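Local coordinates for protein GH3 beta-N-acetylglucosaminidase (Paenibacillaceae, PDB 6K5J) that hydrolyses terminal beta-linked N-acetylglucosamine units from its substrates, as a beta-N-acetylglucosaminidase of glycoside hydrolase family 3, at residues G95-P100 with G122-A127; E112-A117 with A162-E167; G223-M228 with K337-V342; I296-S299 with R304-A307. All blocks are in the same frame, centred on the assembly; numbering follows the deposited sequence.

Contact 1 (G95-P100 with G122-A127)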
loop_
_atom_site.group_PDB
_atom_site.type_symbol
_atom_site.label_atom_id
_atom_site.label_comp_id
_atom_site.label_asym_id
_atom_site.label_seq_id
_atom_site.Cartn_x
_atom_site.Cartn_y
_atom_site.Cartn_z
ATOM N N GLY A 95 12.213 9.341 -10.212
ATOM C CA GLY A 95 12.573 10.621 -9.636
ATOM C C GLY A 95 12.281 10.787 -8.163
ATOM O O GLY A 95 12.411 11.904 -7.646
ATOM N N VAL A 96 11.872 9.725 -7.469
ATOM C CA VAL A 96 11.633 9.769 -6.034
ATOM C C VAL A 96 12.335 8.577 -5.398
ATOM O O VAL A 96 12.734 7.627 -6.075
ATOM C CB VAL A 96 10.128 9.769 -5.672
ATOM C CG1 VAL A 96 9.422 10.924 -6.378
ATOM C CG2 VAL A 96 9.484 8.443 -6.050
ATOM N N THR A 97 12.507 8.656 -4.079
ATOM C CA THR A 97 13.127 7.574 -3.326
ATOM C C THR A 97 12.178 6.391 -3.251
ATOM O O THR A 97 11.011 6.551 -2.884
ATOM C CB THR A 97 13.460 8.043 -1.909
ATOM O OG1 THR A 97 14.216 9.255 -1.972
ATOM C CG2 THR A 97 14.259 6.994 -1.147
ATOM N N VAL A 98 12.680 5.197 -3.555
ATOM C CA VAL A 98 11.917 3.975 -3.331
ATOM C C VAL A 98 12.172 3.567 -1.883
ATOM O O VAL A 98 13.291 3.212 -1.511
ATOM C CB VAL A 98 12.302 2.870 -4.322
ATOM C CG1 VAL A 98 11.489 1.602 -4.053
ATOM C CG2 VAL A 98 12.052 3.345 -5.738
ATOM N N VAL A 99 11.140 3.663 -1.055
ATOM C CA VAL A 99 11.259 3.508 0.387
ATOM C C VAL A 99 10.840 2.081 0.738
ATOM O O VAL A 99 9.912 1.557 0.111
ATOM C CB VAL A 99 10.395 4.576 1.079
ATOM C CG1 VAL A 99 10.158 4.262 2.515
ATOM C CG2 VAL A 99 11.043 5.967 0.899
ATOM N N PRO A 100 11.474 1.423 1.713
ATOM C CA PRO A 100 11.012 0.089 2.129
ATOM C C PRO A 100 9.566 0.108 2.598
ATOM O O PRO A 100 9.087 1.090 3.171
ATOM C CB PRO A 100 11.951 -0.268 3.283
ATOM C CG PRO A 100 13.172 0.529 3.029
ATOM C CD PRO A 100 12.690 1.823 2.435
ATOM N N GLY A 122 6.604 11.343 2.653
ATOM C CA GLY A 122 5.746 12.508 2.804
ATOM C C GLY A 122 6.407 13.791 2.336
ATOM O O GLY A 122 5.750 14.669 1.769
ATOM N N SER A 123 7.712 13.925 2.580
ATOM C CA SER A 123 8.442 15.103 2.120
ATOM C C SER A 123 8.416 15.188 0.609
ATOM O O SER A 123 8.219 16.266 0.035
ATOM C CB SER A 123 9.896 15.044 2.597
ATOM O OG SER A 123 9.967 15.343 3.973
ATOM N N GLU A 124 8.641 14.057 -0.051
ATOM C CA GLU A 124 8.653 14.051 -1.503
ATOM C C GLU A 124 7.246 14.250 -2.063
ATOM O O GLU A 124 7.064 14.985 -3.039
ATOM C CB GLU A 124 9.310 12.758 -1.989
ATOM C CG GLU A 124 10.758 12.640 -1.449
ATOM C CD GLU A 124 11.553 11.466 -2.014
ATOM O OE1 GLU A 124 10.938 10.547 -2.580
ATOM O OE2 GLU A 124 12.800 11.455 -1.864
ATOM N N LEU A 125 6.233 13.638 -1.444
ATOM C CA LEU A 125 4.867 13.857 -1.917
ATOM C C LEU A 125 4.491 15.329 -1.817
ATOM O O LEU A 125 3.932 15.907 -2.759
ATOM C CB LEU A 125 3.873 13.005 -1.128
ATOM C CG LEU A 125 3.874 11.486 -1.336
ATOM C CD1 LEU A 125 2.801 10.824 -0.461
ATOM C CD2 LEU A 125 3.690 11.113 -2.804
ATOM N N ARG A 126 4.782 15.953 -0.673
ATOM C CA ARG A 126 4.394 17.349 -0.477
ATOM C C ARG A 126 5.088 18.259 -1.485
ATOM O O ARG A 126 4.487 19.219 -1.987
ATOM C CB ARG A 126 4.705 17.786 0.955
ATOM C CG ARG A 126 4.033 19.098 1.382
ATOM C CD ARG A 126 2.509 19.015 1.276
ATOM N NE ARG A 126 1.905 20.332 1.067
ATOM C CZ ARG A 126 1.033 20.912 1.893
ATOM N NH1 ARG A 126 0.631 20.296 2.995
ATOM N NH2 ARG A 126 0.559 22.122 1.612
ATOM N N ALA A 127 6.344 17.951 -1.817
ATOM C CA ALA A 127 7.049 18.694 -2.857
ATOM C C ALA A 127 6.362 18.574 -4.209
ATOM O O ALA A 127 6.549 19.445 -5.068
ATOM C CB ALA A 127 8.495 18.209 -2.957
HETATM O O HOH W 1 9.459 8.514 -1.828
#
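V96 and E124 bring their CA atoms to 6.9 Å where the irregular 95-100 loop passes the C-terminal part of helix 111-127. E124 does the reaching: beyond CG its chain is extended (chi2 -173°), which carries the carboxylate off the helix and up to the loop backbone. There its two oxygens divide T97 between them. E124 OE1 takes the amide N of T97 on its syn lone pair at 2.9 Å. The hydroxyl OG1 of T97 donates to E124 OE2 at 2.6 Å, also on the syn side but 17° out of the carboxylate plane. Two such bonds fix the rotation of the group, and V96 CB packs 3.3 Å from E124 OE1. A water ties the same residues together again, donating to T97 O and to E124 OE1. K361 of helix 359-372 forms a salt bridge with E124 OE2, which probably helps to stabilise this buried charge. With an alanine in place of E124, T97 N and OG1 would probably lose their acceptor and K361 its counter-charge. A helix carboxylate clasping the N-H and hydroxyl of one threonine thus pins the loop after strand 79-81 to an outer helix of the family 3 TIM-barrel domain.

Contact 2 (E112-A117 with A162-E167)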
loop_
_atom_site.group_PDB
_atom_site.type_symbol
_atom_site.label_atom_id
_atom_site.label_comp_id
_atom_site.label_asym_id
_atom_site.label_seq_id
_atom_site.Cartn_x
_atom_site.Cartn_y
_atom_site.Cartn_z
ATOM N N GLU A 112 11.654 3.951 14.843
ATOM C CA GLU A 112 12.311 5.136 14.309
ATOM C C GLU A 112 12.521 5.036 12.800
ATOM O O GLU A 112 12.489 6.051 12.099
ATOM C CB GLU A 112 13.651 5.345 15.023
ATOM C CG GLU A 112 14.200 6.745 14.926
ATOM C CD GLU A 112 15.337 6.994 15.903
ATOM O OE1 GLU A 112 16.124 7.938 15.665
ATOM O OE2 GLU A 112 15.443 6.249 16.905
ATOM N N LEU A 113 12.738 3.831 12.281
ATOM C CA LEU A 113 12.932 3.704 10.843
ATOM C C LEU A 113 11.621 3.837 10.094
ATOM O O LEU A 113 11.614 4.299 8.947
ATOM C CB LEU A 113 13.582 2.369 10.507
ATOM C CG LEU A 113 14.854 2.076 11.300
ATOM C CD1 LEU A 113 15.406 0.700 10.920
ATOM C CD2 LEU A 113 15.887 3.171 11.087
ATOM N N ALA A 114 10.511 3.426 10.709
ATOM C CA ALA A 114 9.216 3.656 10.077
ATOM C C ALA A 114 8.910 5.146 10.004
ATOM O O ALA A 114 8.339 5.620 9.013
ATOM C CB ALA A 114 8.116 2.902 10.828
ATOM N N TYR A 115 9.291 5.906 11.036
ATOM C CA TYR A 115 9.166 7.360 10.950
ATOM C C TYR A 115 9.975 7.908 9.782
ATOM O O TYR A 115 9.473 8.708 8.983
ATOM C CB TYR A 115 9.614 8.039 12.253
ATOM C CG TYR A 115 9.524 9.554 12.163
ATOM C CD1 TYR A 115 10.585 10.311 11.663
ATOM C CD2 TYR A 115 8.370 10.222 12.536
ATOM C CE1 TYR A 115 10.492 11.692 11.548
ATOM C CE2 TYR A 115 8.273 11.607 12.437
ATOM C CZ TYR A 115 9.334 12.332 11.945
ATOM O OH TYR A 115 9.228 13.706 11.844
ATOM N N GLU A 116 11.250 7.534 9.697
ATOM C CA GLU A 116 12.090 8.128 8.666
ATOM C C GLU A 116 11.621 7.720 7.277
ATOM O O GLU A 116 11.625 8.541 6.356
ATOM C CB GLU A 116 13.557 7.760 8.881
ATOM C CG GLU A 116 14.016 8.067 10.286
ATOM C CD GLU A 116 15.493 7.910 10.478
ATOM O OE1 GLU A 116 16.074 6.956 9.913
ATOM O OE2 GLU A 116 16.072 8.744 11.211
ATOM N N ALA A 117 11.204 6.461 7.112
ATOM C CA ALA A 117 10.675 6.022 5.825
ATOM C C ALA A 117 9.454 6.846 5.429
ATOM O O ALA A 117 9.355 7.339 4.297
ATOM C CB ALA A 117 10.341 4.535 5.902
ATOM N N ALA A 162 1.188 -1.297 15.902
ATOM C CA ALA A 162 0.912 -0.013 16.545
ATOM C C ALA A 162 2.185 0.811 16.708
ATOM O O ALA A 162 2.176 2.026 16.485
ATOM C CB ALA A 162 0.244 -0.221 17.911
ATOM N N ARG A 163 3.280 0.166 17.110
ATOM C CA ARG A 163 4.513 0.888 17.401
ATOM C C ARG A 163 5.086 1.522 16.137
ATOM O O ARG A 163 5.472 2.699 16.133
ATOM C CB ARG A 163 5.527 -0.070 18.040
ATOM C CG ARG A 163 6.841 0.577 18.429
ATOM C CD ARG A 163 7.613 -0.271 19.445
ATOM N NE ARG A 163 7.487 -1.707 19.193
ATOM C CZ ARG A 163 8.294 -2.391 18.388
ATOM N NH1 ARG A 163 9.266 -1.760 17.747
ATOM N NH2 ARG A 163 8.126 -3.695 18.224
ATOM N N LEU A 164 5.128 0.763 15.047
ATOM C CA LEU A 164 5.649 1.304 13.795
ATOM C C LEU A 164 4.615 2.180 13.098
ATOM O O LEU A 164 4.965 3.219 12.523
ATOM C CB LEU A 164 6.077 0.165 12.863
ATOM C CG LEU A 164 7.507 -0.362 12.976
ATOM C CD1 LEU A 164 7.869 -0.709 14.414
ATOM C CD2 LEU A 164 7.682 -1.575 12.045
ATOM N N GLY A 165 3.342 1.780 13.152
ATOM C CA GLY A 165 2.313 2.501 12.417
ATOM C C GLY A 165 2.088 3.917 12.908
ATOM O O GLY A 165 1.878 4.825 12.101
ATOM N N THR A 166 2.111 4.136 14.231
ATOM C CA THR A 166 1.906 5.504 14.699
ATOM C C THR A 166 3.085 6.390 14.349
ATOM O O THR A 166 2.902 7.586 14.108
ATOM C CB THR A 166 1.641 5.573 16.208
ATOM O OG1 THR A 166 2.724 4.972 16.929
ATOM C CG2 THR A 166 0.327 4.877 16.554
ATOM N N GLU A 167 4.296 5.830 14.309
ATOM C CA GLU A 167 5.442 6.616 13.868
ATOM C C GLU A 167 5.365 6.932 12.380
ATOM O O GLU A 167 5.811 8.004 11.956
ATOM C CB GLU A 167 6.738 5.880 14.206
ATOM C CG GLU A 167 7.149 6.081 15.681
ATOM C CD GLU A 167 7.344 7.558 16.006
ATOM O OE1 GLU A 167 8.413 8.094 15.654
ATOM O OE2 GLU A 167 6.436 8.190 16.590
#
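A114 and L164 make the apolar part of this helix-to-helix contact. The methyl CB of A114 points at the other helix and rests 4.0 Å from L164 CG, while the same methyl lies 3.6 Å from the carbonyl oxygen L164 O. With so small a side chain at A114, the two backbones come close, 5.7 Å between the CA atoms of A114 and L164 and only 4.8 Å between those of Y115 and E167.

At that second point the backbone itself takes part. Y115 CA makes a CA-H...O contact with E167 O at 3.6 Å, with 144° at the hydrogen, and the ring atom CD2 of Y115 comes to 3.4 Å from the same oxygen, obliquely.

The third kind is the packing of a carboxylate beside an aromatic side chain. Y115 sets CG anti to its backbone N (chi1 178°), whereas E167 folds back at chi2; as a result E167 OE1 lies 3.6 Å from Y115 CB, and the ring and carboxylate planes are 20° apart. The polar ends of both are held farther along helix 158-174: Y115 OH is hydrogen-bonded to D174, and E167 OE1 forms a salt bridge with R170. Toward Y115, then, E167 OE1 touches carbon only.

Helices 111-127 and 158-174 are consecutive outer helices on either side of strand 132-133 in the chain, and their close packing through a small residue belongs to the helical layer around a TIM barrel.

Contact 3 (G223-M228 with K337-V342)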
loop_
_atom_site.group_PDB
_atom_site.type_symbol
_atom_site.label_atom_id
_atom_site.label_comp_id
_atom_site.label_asym_id
_atom_site.label_seq_id
_atom_site.Cartn_x
_atom_site.Cartn_y
_atom_site.Cartn_z
ATOM N N GLY A 223 -3.368 11.235 17.318
ATOM C CA GLY A 223 -3.745 12.235 16.341
ATOM C C GLY A 223 -3.493 11.772 14.923
ATOM O O GLY A 223 -2.343 11.775 14.470
ATOM N N VAL A 224 -4.542 11.348 14.215
ATOM C CA VAL A 224 -4.411 10.914 12.825
ATOM C C VAL A 224 -5.445 11.654 11.978
ATOM O O VAL A 224 -6.610 11.790 12.370
ATOM C CB VAL A 224 -4.555 9.382 12.679
ATOM C CG1 VAL A 224 -5.930 8.903 13.149
ATOM C CG2 VAL A 224 -4.268 8.945 11.224
ATOM N N ASP A 225 -5.011 12.136 10.813
ATOM C CA ASP A 225 -5.851 13.020 10.009
ATOM C C ASP A 225 -7.052 12.301 9.416
ATOM O O ASP A 225 -8.112 12.914 9.255
ATOM C CB ASP A 225 -5.033 13.652 8.882
ATOM C CG ASP A 225 -4.158 14.792 9.363
ATOM O OD1 ASP A 225 -4.319 15.235 10.525
ATOM O OD2 ASP A 225 -3.307 15.240 8.578
ATOM N N ALA A 226 -6.914 11.020 9.069
ATOM C CA ALA A 226 -7.999 10.319 8.397
ATOM C C ALA A 226 -7.903 8.829 8.684
ATOM O O ALA A 226 -6.842 8.310 9.038
ATOM C CB ALA A 226 -7.991 10.598 6.881
ATOM N N VAL A 227 -9.056 8.163 8.580
ATOM C CA VAL A 227 -9.200 6.716 8.706
ATOM C C VAL A 227 -9.984 6.230 7.485
ATOM O O VAL A 227 -11.040 6.790 7.163
ATOM C CB VAL A 227 -9.925 6.335 10.018
ATOM C CG1 VAL A 227 -10.186 4.820 10.110
ATOM C CG2 VAL A 227 -9.134 6.818 11.247
ATOM N N MET A 228 -9.466 5.207 6.799
ATOM C CA MET A 228 -10.176 4.575 5.690
ATOM C C MET A 228 -10.785 3.252 6.143
ATOM O O MET A 228 -10.149 2.478 6.865
ATOM C CB MET A 228 -9.244 4.333 4.493
ATOM C CG MET A 228 -9.868 3.483 3.371
ATOM S SD MET A 228 -8.724 3.184 1.993
ATOM C CE MET A 228 -8.689 4.795 1.211
ATOM N N LYS A 337 -8.319 20.360 5.694
ATOM C CA LYS A 337 -7.737 21.148 4.613
ATOM C C LYS A 337 -7.029 22.388 5.147
ATOM O O LYS A 337 -5.971 22.776 4.639
ATOM C CB LYS A 337 -8.825 21.535 3.611
ATOM C CG LYS A 337 -9.263 20.376 2.703
ATOM C CD LYS A 337 -10.401 20.787 1.784
ATOM C CE LYS A 337 -10.662 19.702 0.734
ATOM N NZ LYS A 337 -11.570 20.150 -0.353
ATOM N N GLN A 338 -7.605 23.031 6.165
ATOM C CA GLN A 338 -6.923 24.153 6.802
ATOM C C GLN A 338 -5.657 23.694 7.516
ATOM O O GLN A 338 -4.622 24.371 7.458
ATOM C CB GLN A 338 -7.862 24.842 7.789
ATOM C CG GLN A 338 -7.202 26.016 8.494
ATOM C CD GLN A 338 -8.028 26.559 9.636
ATOM O OE1 GLN A 338 -9.161 26.125 9.862
ATOM N NE2 GLN A 338 -7.466 27.520 10.369
ATOM N N ARG A 339 -5.725 22.542 8.188
ATOM C CA ARG A 339 -4.629 22.065 9.029
ATOM C C ARG A 339 -3.398 21.706 8.215
ATOM O O ARG A 339 -2.267 21.845 8.702
ATOM C CB ARG A 339 -5.085 20.852 9.828
ATOM C CG ARG A 339 -4.213 20.520 11.005
ATOM C CD ARG A 339 -5.027 19.796 12.044
ATOM N NE ARG A 339 -5.321 18.448 11.594
ATOM C CZ ARG A 339 -6.543 17.937 11.490
ATOM N NH1 ARG A 339 -7.617 18.654 11.810
ATOM N NH2 ARG A 339 -6.689 16.699 11.059
ATOM N N ARG A 340 -3.590 21.232 6.992
ATOM C CA ARG A 340 -2.482 20.878 6.127
ATOM C C ARG A 340 -2.133 22.001 5.167
ATOM O O ARG A 340 -1.350 21.783 4.237
ATOM C CB ARG A 340 -2.801 19.585 5.365
ATOM C CG ARG A 340 -2.843 18.339 6.266
ATOM C CD ARG A 340 -1.578 18.202 7.131
ATOM N NE ARG A 340 -1.820 17.362 8.298
ATOM C CZ ARG A 340 -1.211 17.507 9.468
ATOM N NH1 ARG A 340 -0.310 18.465 9.636
ATOM N NH2 ARG A 340 -1.512 16.704 10.477
ATOM N N ALA A 341 -2.690 23.198 5.381
ATOM C CA ALA A 341 -2.417 24.373 4.548
ATOM C C ALA A 341 -2.425 24.009 3.066
ATOM O O ALA A 341 -1.479 24.288 2.322
ATOM C CB ALA A 341 -1.091 25.030 4.942
ATOM N N VAL A 342 -3.507 23.348 2.640
ATOM C CA VAL A 342 -3.579 22.863 1.267
ATOM C C VAL A 342 -3.671 23.994 0.258
ATOM O O VAL A 342 -3.453 23.769 -0.936
ATOM C CB VAL A 342 -4.758 21.881 1.091
ATOM C CG1 VAL A 342 -4.651 20.738 2.110
ATOM C CG2 VAL A 342 -6.098 22.602 1.210
HETATM O O HOH W 2 -8.765 15.170 10.693
#
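D225 is the hub here, its carboxylate meeting the guanidinium groups of R339 and R340 just before strand 226-229 begins. The backbones stay well apart, 9.2 Å between the CA atoms of D225 and R339, and the long arginines bridge the gap.

R340 approaches side-on. Its NE donates to D225 OD2 at 2.6 Å on the syn lone pair, and its NH2 reaches D225 OD2 at 3.0 Å and, more loosely, D225 OD1 at 3.2 Å. Both oxygens are thereby held by one guanidinium edge. R339 comes to the same carboxylate from another quarter: bent at chi3 (72°), it brings NH2 to D225 OD1 at 2.8 Å in a nearly straight bond of 174°. D225 OD1 lies in the guanidinium plane of R339, yet that nitrogen stands 56° out of the carboxylate plane. A water accepts from R339 NH2 and donates to D225 O, so R339 is linked to the backbone of D225 as well.

Both arginines sit where helix 323-339 ends in a Schellman motif, with A341 as its C-prime residue, and Q173 of helix 158-174 accepts from D225 N.

Four hydrogen bonds from two cations converge on one buried carboxylate. Such surroundings would probably keep D225 ionised and lower its pKa, and with three of the four bonds made by R340, they hold the carboxylate against turning while binding a barrel strand to the helix end.

Contact 4 (I296-S299 with R304-A307)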
loop_
_atom_site.group_PDB
_atom_site.type_symbol
_atom_site.label_atom_id
_atom_site.label_comp_id
_atom_site.label_asym_id
_atom_site.label_seq_id
_atom_site.Cartn_x
_atom_site.Cartn_y
_atom_site.Cartn_z
ATOM N N ILE A 296 -16.144 10.063 0.192
ATOM C CA ILE A 296 -16.527 8.953 -0.678
ATOM C C ILE A 296 -15.480 8.833 -1.777
ATOM O O ILE A 296 -15.310 9.755 -2.582
ATOM C CB ILE A 296 -17.917 9.200 -1.293
ATOM C CG1 ILE A 296 -18.994 9.351 -0.215
ATOM C CG2 ILE A 296 -18.252 8.146 -2.345
ATOM C CD1 ILE A 296 -18.919 8.383 0.922
ATOM N N LEU A 297 -14.780 7.706 -1.830
ATOM C CA LEU A 297 -13.703 7.509 -2.793
ATOM C C LEU A 297 -14.239 6.757 -4.012
ATOM O O LEU A 297 -14.748 5.635 -3.881
ATOM C CB LEU A 297 -12.547 6.747 -2.152
ATOM C CG LEU A 297 -11.336 6.453 -3.037
ATOM C CD1 LEU A 297 -10.720 7.749 -3.588
ATOM C CD2 LEU A 297 -10.307 5.656 -2.255
ATOM N N VAL A 298 -14.131 7.365 -5.189
ATOM C CA VAL A 298 -14.543 6.726 -6.443
ATOM C C VAL A 298 -13.417 6.977 -7.447
ATOM O O VAL A 298 -13.367 8.017 -8.108
ATOM C CB VAL A 298 -15.893 7.234 -6.957
ATOM C CG1 VAL A 298 -16.388 6.337 -8.095
ATOM C CG2 VAL A 298 -16.935 7.248 -5.824
ATOM N N SER A 299 -12.503 6.005 -7.574
ATOM C CA SER A 299 -11.168 6.292 -8.115
ATOM C C SER A 299 -11.091 6.388 -9.635
ATOM O O SER A 299 -10.174 7.041 -10.152
ATOM C CB SER A 299 -10.172 5.223 -7.660
ATOM O OG SER A 299 -10.028 5.226 -6.248
ATOM N N ARG A 304 -19.334 6.450 -12.645
ATOM C CA ARG A 304 -19.600 6.070 -11.266
ATOM C C ARG A 304 -19.363 7.233 -10.312
ATOM O O ARG A 304 -20.048 7.339 -9.283
ATOM C CB ARG A 304 -18.735 4.870 -10.891
ATOM C CG ARG A 304 -19.188 3.560 -11.544
ATOM C CD ARG A 304 -18.062 2.545 -11.567
ATOM N NE ARG A 304 -18.547 1.207 -11.894
ATOM C CZ ARG A 304 -17.887 0.084 -11.621
ATOM N NH1 ARG A 304 -16.699 0.130 -11.029
ATOM N NH2 ARG A 304 -18.412 -1.091 -11.951
ATOM N N GLN A 305 -18.411 8.117 -10.635
ATOM C CA GLN A 305 -18.202 9.312 -9.821
ATOM C C GLN A 305 -19.434 10.211 -9.867
ATOM O O GLN A 305 -19.911 10.684 -8.830
ATOM C CB GLN A 305 -16.957 10.066 -10.298
ATOM C CG GLN A 305 -15.666 9.274 -10.126
ATOM C CD GLN A 305 -14.550 9.736 -11.043
ATOM O OE1 GLN A 305 -14.743 10.617 -11.880
ATOM N NE2 GLN A 305 -13.373 9.121 -10.899
ATOM N N LYS A 306 -19.971 10.446 -11.067
ATOM C CA LYS A 306 -21.191 11.245 -11.200
ATOM C C LYS A 306 -22.388 10.554 -10.554
ATOM O O LYS A 306 -23.269 11.225 -10.002
ATOM C CB LYS A 306 -21.476 11.532 -12.680
ATOM C CG LYS A 306 -22.320 12.789 -12.933
ATOM C CD LYS A 306 -21.463 14.050 -12.897
ATOM C CE LYS A 306 -22.221 15.282 -13.403
ATOM N NZ LYS A 306 -22.990 15.988 -12.334
ATOM N N ALA A 307 -22.442 9.221 -10.607
ATOM C CA ALA A 307 -23.546 8.516 -9.962
ATOM C C ALA A 307 -23.531 8.737 -8.454
ATOM O O ALA A 307 -24.584 8.965 -7.845
ATOM C CB ALA A 307 -23.493 7.025 -10.289
#
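V298 and Q305 meet across a strand-to-helix turn of the TIM barrel, where strand 296-298, the last of the eight in the chain, gives way to helix 302-317. V298 puts CG1 anti to its backbone N (chi1 -169°), and this methyl is the one that reaches the helix: it lies 3.6 Å from Q305 CG and 3.9 Å from R304 CB, near the helix backbone. CG of Q305 stands beside the backbone N (chi1 -64°) and the chain is extended beyond it, which brings the amide back over the end of the strand. There Q305 NE2 donates to V298 O at 3.0 Å, tilted 31° from the carbonyl plane, and it also donates to G24 O after strand 21-23. A leucine in place of Q305 has no such N-H, and the link from helix 302-317 to V298 O and G24 O would probably be lost. R304 starts toward the strand through CB, but its extended chain turns off to a salt bridge with E271. S299 OG is hydrogen-bonded to the modified 3-sulfinoalanine at position 269, and its side chain is about 4 Å from a bound N-acetylglucosamine. The amide nitrogen Q305 NE2 still passes 3.8 Å from S299 C.

Overall arrangement
From the N terminus, contact 1 first closes the chain between the loop after strand 79-81 and helix 111-127. Contact 2 crosses it, because 112-117 lies inside that loop while 162-167 lies beyond it; the two share helix 111-127 and touch where V99 CG1 meets A117 CB at 3.4 Å. Contact 3 follows and closes a much longer loop, 223-228 to 337-342, inside which contact 4 is nested as a short local turn. R126 ties contact 1 to contact 3, its NH1 lying 2.8 Å from R340 O. M228 CE packs 3.9 Å from L297 CD2, a touch between side chains of strands 226-229 and 296-298 that joins contacts 3 and 4. Contacts 2 and 4 lie farthest apart, about 32 Å between centres.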